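Local coordinates for NtrC family transcriptional regulator (Clostridium acetobutylicum ATCC 824, PDB 2Q5C), which is probably a sigma-54-dependent transcriptional regulator that binds DNA and ATP, represented here by its N-terminal PrpR_N-type region, at residues 49-59 against 68-78. Residues are numbered along the deposited sequence; the frame is centred on the assembly and turned at random.
Sequences QDEVDAIISRG and SVSIPSISIKV
Gln-49 reaches over to the loop before the neighbouring strand and takes hold of Ser-70 with a single oxygen. OE1 accepts the backbone N-H of Ser-70 in the carbonyl plane on a lone pair, at 2.8 Å and nearly straight (172°), while Ser-70 OG gives a second, longer bond to the same OE1 from above that plane. On the amide's other branch, NE2 donates to a water that in turn donates to Ser-68 O, so both ends of the group are used, which supports the modelled orientation of the amide. Nearer the backbone, Gln-49 CB packs against CD1 of Ile-71 at 3.9 Å. With CG1 of Ile-71 held between its backbone N and carbonyl carbon (chi1 63°), CD1 is carried in to meet Val-52 CG2 at 3.6 Å and Ile-55 CD1 at 3.8 Å, crossing both side chains at about a right angle.

From here 54-58 and 73-76 run as parallel strands, the two strands of a beta-alpha-beta unit connected through helix 59-66, with 73-76 at the edge of the four-stranded sheet. Ile-55 and Ser-57 make the ladder: Ile-55 N to Pro-72 O at 3.0 Å, Ile-74 N to Ile-55 O at 2.8 Å, then Ser-57 N to Ile-74 O and Ile-76 N to Ser-57 O. A water joins Ser-57 OG, Ser-73 OG and Ile-74 O on the helix 59-66 face. At the far end the aliphatic part of Arg-58 passes obliquely over Ile-76, CD 3.8 Å from CG2 of Ile-76, before bending at chi3 (78°); its NH1 donates a hydrogen bond to Ile-166 O, just after strand 162-165 of the second sheet.

The apolar cluster of Ile-71, Val-52 and Ile-55 thus lies between the Gln-49 bonds and the start of the ladder: side-chain and water-mediated bonds tie the loop to 49-59, whereas backbone bonds join the strands.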
ATOM      1  N   GLN A  49      -1.949  19.412  -4.377  1.00 23.66           N
ATOM      2  CA  GLN A  49      -2.965  19.172  -5.380  1.00 24.97           C
ATOM      3  C   GLN A  49      -3.092  20.278  -6.409  1.00 26.01           C
ATOM      4  O   GLN A  49      -3.490  19.996  -7.541  1.00 28.03           O
ATOM      5  CB  GLN A  49      -4.307  18.795  -4.769  1.00 25.63           C
ATOM      6  CG  GLN A  49      -5.001  19.887  -4.051  1.00 26.88           C
ATOM      7  CD  GLN A  49      -6.401  19.469  -3.667  1.00 27.85           C
ATOM      8  OE1 GLN A  49      -7.119  18.845  -4.446  1.00 30.21           O
ATOM      9  NE2 GLN A  49      -6.787  19.808  -2.469  1.00 29.53           N
ATOM     10  N   ASP A  50      -2.732  21.506  -6.051  1.00 26.57           N
ATOM     11  CA  ASP A  50      -2.827  22.580  -7.039  1.00 27.64           C
ATOM     12  C   ASP A  50      -1.565  22.640  -7.901  1.00 27.58           C
ATOM     13  O   ASP A  50      -1.486  23.441  -8.840  1.00 29.12           O
ATOM     14  CB  ASP A  50      -3.105  23.934  -6.360  1.00 28.38           C
ATOM     15  CG  ASP A  50      -4.491  24.010  -5.733  1.00 33.41           C
ATOM     16  OD1 ASP A  50      -5.438  23.330  -6.206  1.00 38.07           O
ATOM     17  OD2 ASP A  50      -4.638  24.786  -4.760  1.00 40.02           O
ATOM     18  N   GLU A  51      -0.598  21.774  -7.601  1.00 25.82           N
ATOM     19  CA  GLU A  51       0.699  21.755  -8.310  1.00 25.83           C
ATOM     20  C   GLU A  51       0.964  20.520  -9.167  1.00 23.79           C
ATOM     21  O   GLU A  51       2.000  20.439  -9.830  1.00 23.72           O
ATOM     22  CB  GLU A  51       1.863  21.879  -7.327  1.00 26.59           C
ATOM     23  CG  GLU A  51       1.803  23.076  -6.391  1.00 29.79           C
ATOM     24  CD  GLU A  51       2.897  23.057  -5.336  1.00 31.46           C
ATOM     25  OE1 GLU A  51       3.725  22.112  -5.284  1.00 37.33           O
ATOM     26  OE2 GLU A  51       2.929  24.014  -4.531  1.00 38.55           O
ATOM     27  N   VAL A  52       0.069  19.534  -9.124  1.00 21.40           N
ATOM     28  CA  VAL A  52       0.227  18.311  -9.911  1.00 20.65           C
ATOM     29  C   VAL A  52      -1.083  17.945 -10.596  1.00 20.26           C
ATOM     30  O   VAL A  52      -2.163  18.446 -10.197  1.00 21.55           O
ATOM     31  CB  VAL A  52       0.724  17.094  -9.061  1.00 20.63           C
ATOM     32  CG1 VAL A  52       2.020  17.463  -8.339  1.00 22.85           C
ATOM     33  CG2 VAL A  52      -0.328  16.638  -8.056  1.00 21.68           C
ATOM     34  N   ASP A  53      -0.992  17.078 -11.605  1.00 19.69           N
ATOM     35  CA  ASP A  53      -2.181  16.659 -12.391  1.00 20.31           C
ATOM     36  C   ASP A  53      -2.873  15.431 -11.799  1.00 21.09           C
ATOM     37  O   ASP A  53      -4.056  15.212 -12.024  1.00 22.03           O
ATOM     38  CB  ASP A  53      -1.800  16.381 -13.834  1.00 21.10           C
ATOM     39  CG  ASP A  53      -1.283  17.608 -14.530  1.00 24.77           C
ATOM     40  OD1 ASP A  53      -2.126  18.451 -14.892  1.00 28.48           O
ATOM     41  OD2 ASP A  53      -0.060  17.771 -14.674  1.00 25.28           O
ATOM     42  N   ALA A  54      -2.140  14.605 -11.076  1.00 19.17           N
ATOM     43  CA  ALA A  54      -2.717  13.405 -10.481  1.00 18.65           C
ATOM     44  C   ALA A  54      -1.807  12.911  -9.371  1.00 17.72           C
ATOM     45  O   ALA A  54      -0.630  13.235  -9.353  1.00 17.73           O
ATOM     46  CB  ALA A  54      -2.864  12.304 -11.532  1.00 18.94           C
ATOM     47  N   ILE A  55      -2.370  12.096  -8.478  1.00 17.44           N
ATOM     48  CA  ILE A  55      -1.652  11.448  -7.379  1.00 16.84           C
ATOM     49  C   ILE A  55      -1.875   9.953  -7.499  1.00 17.45           C
ATOM     50  O   ILE A  55      -2.996   9.513  -7.811  1.00 18.08           O
ATOM     51  CB  ILE A  55      -2.103  11.959  -6.047  1.00 17.33           C
ATOM     52  CG1 ILE A  55      -1.734  13.461  -5.966  1.00 21.36           C
ATOM     53  CG2 ILE A  55      -1.387  11.213  -4.886  1.00 18.33           C
ATOM     54  CD1 ILE A  55      -2.442  14.211  -4.886  1.00 25.03           C
ATOM     55  N   ILE A  56      -0.807   9.166  -7.305  1.00 15.47           N
ATOM     56  CA  ILE A  56      -0.845   7.700  -7.231  1.00 15.30           C
ATOM     57  C   ILE A  56      -0.422   7.286  -5.833  1.00 15.15           C
ATOM     58  O   ILE A  56       0.542   7.828  -5.256  1.00 15.13           O
ATOM     59  CB  ILE A  56       0.090   7.054  -8.298  1.00 15.21           C
ATOM     60  CG1 ILE A  56      -0.333   7.407  -9.729  1.00 16.35           C
ATOM     61  CG2 ILE A  56       0.151   5.549  -8.061  1.00 14.58           C
ATOM     62  CD1 ILE A  56       0.642   6.988 -10.791  1.00 16.86           C
ATOM     63  N   SER A  57      -1.123   6.306  -5.270  1.00 15.81           N
ATOM     64  CA  SER A  57      -0.799   5.779  -3.935  1.00 16.36           C
ATOM     65  C   SER A  57      -1.357   4.380  -3.868  1.00 16.51           C
ATOM     66  O   SER A  57      -1.895   3.904  -4.852  1.00 18.23           O
ATOM     67  CB  SER A  57      -1.266   6.701  -2.817  1.00 16.20           C
ATOM     68  OG  SER A  57      -2.684   6.766  -2.822  1.00 18.03           O
ATOM     69  N   ARG A  58      -1.218   3.708  -2.723  1.00 17.90           N
ATOM     70  CA  ARG A  58      -1.637   2.330  -2.650  1.00 19.45           C
ATOM     71  C   ARG A  58      -2.519   2.115  -1.445  1.00 19.87           C
ATOM     72  O   ARG A  58      -2.363   2.756  -0.407  1.00 20.26           O
ATOM     73  CB  ARG A  58      -0.375   1.478  -2.554  1.00 20.70           C
ATOM     74  CG  ARG A  58      -0.617   0.005  -2.691  1.00 25.17           C
ATOM     75  CD  ARG A  58       0.632  -0.661  -3.249  1.00 31.38           C
ATOM     76  NE  ARG A  58       1.660  -0.853  -2.238  1.00 36.59           N
ATOM     77  CZ  ARG A  58       1.929  -2.030  -1.654  1.00 40.21           C
ATOM     78  NH1 ARG A  58       2.879  -2.101  -0.742  1.00 42.29           N
ATOM     79  NH2 ARG A  58       1.249  -3.130  -1.987  1.00 41.55           N
ATOM     80  N   GLY A  59      -3.446   1.161  -1.586  1.00 22.14           N
ATOM     81  CA  GLY A  59      -4.165   0.640  -0.436  1.00 23.79           C
ATOM     82  C   GLY A  59      -4.872   1.678   0.419  1.00 22.86           C
ATOM     83  O   GLY A  59      -5.532   2.591  -0.117  1.00 24.00           O
ATOM     84  N   SER A  68      -9.807  13.454   0.349  1.00 27.71           N
ATOM     85  CA  SER A  68      -9.393  14.807   0.732  1.00 27.94           C
ATOM     86  C   SER A  68      -8.854  15.714  -0.379  1.00 27.43           C
ATOM     87  O   SER A  68      -8.579  16.893  -0.130  1.00 27.76           O
ATOM     88  CB  SER A  68      -8.442  14.774   1.926  1.00 29.84           C
ATOM     89  OG  SER A  68      -7.399  13.866   1.718  1.00 31.29           O
ATOM     90  N   VAL A  69      -8.666  15.174  -1.578  1.00 25.88           N
ATOM     91  CA  VAL A  69      -8.256  15.981  -2.730  1.00 25.63           C
ATOM     92  C   VAL A  69      -9.324  16.028  -3.806  1.00 25.80           C
ATOM     93  O   VAL A  69     -10.185  15.142  -3.877  1.00 26.78           O
ATOM     94  CB  VAL A  69      -6.877  15.519  -3.335  1.00 24.99           C
ATOM     95  CG1 VAL A  69      -5.825  15.492  -2.236  1.00 27.52           C
ATOM     96  CG2 VAL A  69      -6.981  14.168  -4.087  1.00 24.19           C
ATOM     97  N   SER A  70      -9.267  17.055  -4.657  1.00 26.84           N
ATOM     98  CA  SER A  70     -10.244  17.157  -5.749  1.00 27.79           C
ATOM     99  C   SER A  70      -9.668  16.772  -7.100  1.00 27.68           C
ATOM    100  O   SER A  70     -10.385  16.746  -8.098  1.00 30.19           O
ATOM    101  CB  SER A  70     -10.872  18.566  -5.803  1.00 28.35           C
ATOM    102  OG  SER A  70      -9.846  19.552  -5.814  1.00 32.64           O
ATOM    103  N   ILE A  71      -8.371  16.461  -7.146  1.00 25.31           N
ATOM    104  CA  ILE A  71      -7.756  16.055  -8.403  1.00 23.69           C
ATOM    105  C   ILE A  71      -7.760  14.520  -8.499  1.00 22.44           C
ATOM    106  O   ILE A  71      -8.047  13.861  -7.496  1.00 22.73           O
ATOM    107  CB  ILE A  71      -6.325  16.596  -8.541  1.00 22.80           C
ATOM    108  CG1 ILE A  71      -5.421  16.028  -7.437  1.00 23.11           C
ATOM    109  CG2 ILE A  71      -6.352  18.131  -8.481  1.00 25.28           C
ATOM    110  CD1 ILE A  71      -3.918  16.241  -7.692  1.00 23.07           C
ATOM    111  N   PRO A  72      -7.456  13.967  -9.691  1.00 21.66           N
ATOM    112  CA  PRO A  72      -7.411  12.501  -9.833  1.00 21.79           C
ATOM    113  C   PRO A  72      -6.467  11.807  -8.839  1.00 21.59           C
ATOM    114  O   PRO A  72      -5.310  12.228  -8.683  1.00 21.88           O
ATOM    115  CB  PRO A  72      -6.917  12.309 -11.252  1.00 23.05           C
ATOM    116  CG  PRO A  72      -7.442  13.541 -11.986  1.00 22.68           C
ATOM    117  CD  PRO A  72      -7.246  14.650 -10.986  1.00 22.01           C
ATOM    118  N   SER A  73      -7.008  10.808  -8.147  1.00 21.12           N
ATOM    119  CA  SER A  73      -6.308   9.993  -7.149  1.00 20.11           C
ATOM    120  C   SER A  73      -6.426   8.562  -7.650  1.00 20.47           C
ATOM    121  O   SER A  73      -7.531   8.015  -7.753  1.00 21.47           O
ATOM    122  CB  SER A  73      -6.962  10.107  -5.759  1.00 20.55           C
ATOM    123  OG  SER A  73      -6.358   9.191  -4.812  1.00 23.89           O
ATOM    124  N   ILE A  74      -5.295   7.942  -7.961  1.00 18.47           N
ATOM    125  CA  ILE A  74      -5.264   6.581  -8.521  1.00 18.97           C
ATOM    126  C   ILE A  74      -4.710   5.658  -7.456  1.00 18.82           C
ATOM    127  O   ILE A  74      -3.727   5.996  -6.781  1.00 18.07           O
ATOM    128  CB  ILE A  74      -4.401   6.522  -9.800  1.00 19.27           C
ATOM    129  CG1 ILE A  74      -5.059   7.300 -10.944  1.00 20.16           C
ATOM    130  CG2 ILE A  74      -4.118   5.093 -10.229  1.00 20.83           C
ATOM    131  CD1 ILE A  74      -4.888   8.834 -10.832  1.00 25.38           C
ATOM    132  N   SER A  75      -5.352   4.508  -7.295  1.00 19.61           N
ATOM    133  CA  SER A  75      -4.944   3.522  -6.326  1.00 20.69           C
ATOM    134  C   SER A  75      -4.218   2.370  -7.005  1.00 20.34           C
ATOM    135  O   SER A  75      -4.751   1.782  -7.934  1.00 21.53           O
ATOM    136  CB  SER A  75      -6.173   2.968  -5.623  1.00 22.77           C
ATOM    137  OG  SER A  75      -5.717   2.180  -4.560  1.00 26.09           O
ATOM    138  N   ILE A  76      -2.999   2.070  -6.552  1.00 20.44           N
ATOM    139  CA  ILE A  76      -2.333   0.800  -6.915  1.00 21.73           C
ATOM    140  C   ILE A  76      -3.014  -0.282  -6.069  1.00 22.69           C
ATOM    141  O   ILE A  76      -3.083  -0.164  -4.845  1.00 23.74           O
ATOM    142  CB  ILE A  76      -0.818   0.818  -6.588  1.00 20.01           C
ATOM    143  CG1 ILE A  76      -0.087   1.952  -7.330  1.00 22.17           C
ATOM    144  CG2 ILE A  76      -0.209  -0.555  -6.910  1.00 22.12           C
ATOM    145  CD1 ILE A  76       1.277   2.317  -6.666  1.00 22.62           C
ATOM    146  N   LYS A  77      -3.578  -1.293  -6.735  1.00 26.75           N
ATOM    147  CA  LYS A  77      -4.261  -2.348  -5.976  1.00 28.25           C
ATOM    148  C   LYS A  77      -3.239  -3.323  -5.409  1.00 27.68           C
ATOM    149  O   LYS A  77      -2.306  -3.684  -6.125  1.00 28.02           O
ATOM    150  CB  LYS A  77      -5.267  -3.088  -6.852  1.00 30.07           C
ATOM    151  CG  LYS A  77      -6.260  -2.187  -7.595  1.00 34.49           C
ATOM    152  CD  LYS A  77      -7.085  -1.319  -6.647  1.00 39.41           C
ATOM    153  CE  LYS A  77      -7.945  -0.318  -7.435  1.00 42.18           C
ATOM    154  NZ  LYS A  77      -8.822   0.509  -6.548  1.00 44.49           N
ATOM    155  N   VAL A  78      -3.426  -3.687  -4.143  1.00 27.28           N
ATOM    156  CA  VAL A  78      -2.676  -4.796  -3.542  1.00 26.16           C
ATOM    157  C   VAL A  78      -3.245  -6.089  -4.167  1.00 25.59           C
ATOM    158  O   VAL A  78      -4.461  -6.297  -4.149  1.00 25.99           O
ATOM    159  CB  VAL A  78      -2.817  -4.840  -2.016  1.00 26.50           C
ATOM    160  CG1 VAL A  78      -1.891  -5.923  -1.454  1.00 27.73           C
ATOM    161  CG2 VAL A  78      -2.491  -3.473  -1.378  1.00 29.92           C
TER
HETATM  162  O   HOH W   1      -9.584  19.143  -1.318  1.00 32.73           O
HETATM  163  O   HOH W   2      -3.738   8.219  -4.827  1.00 20.08           O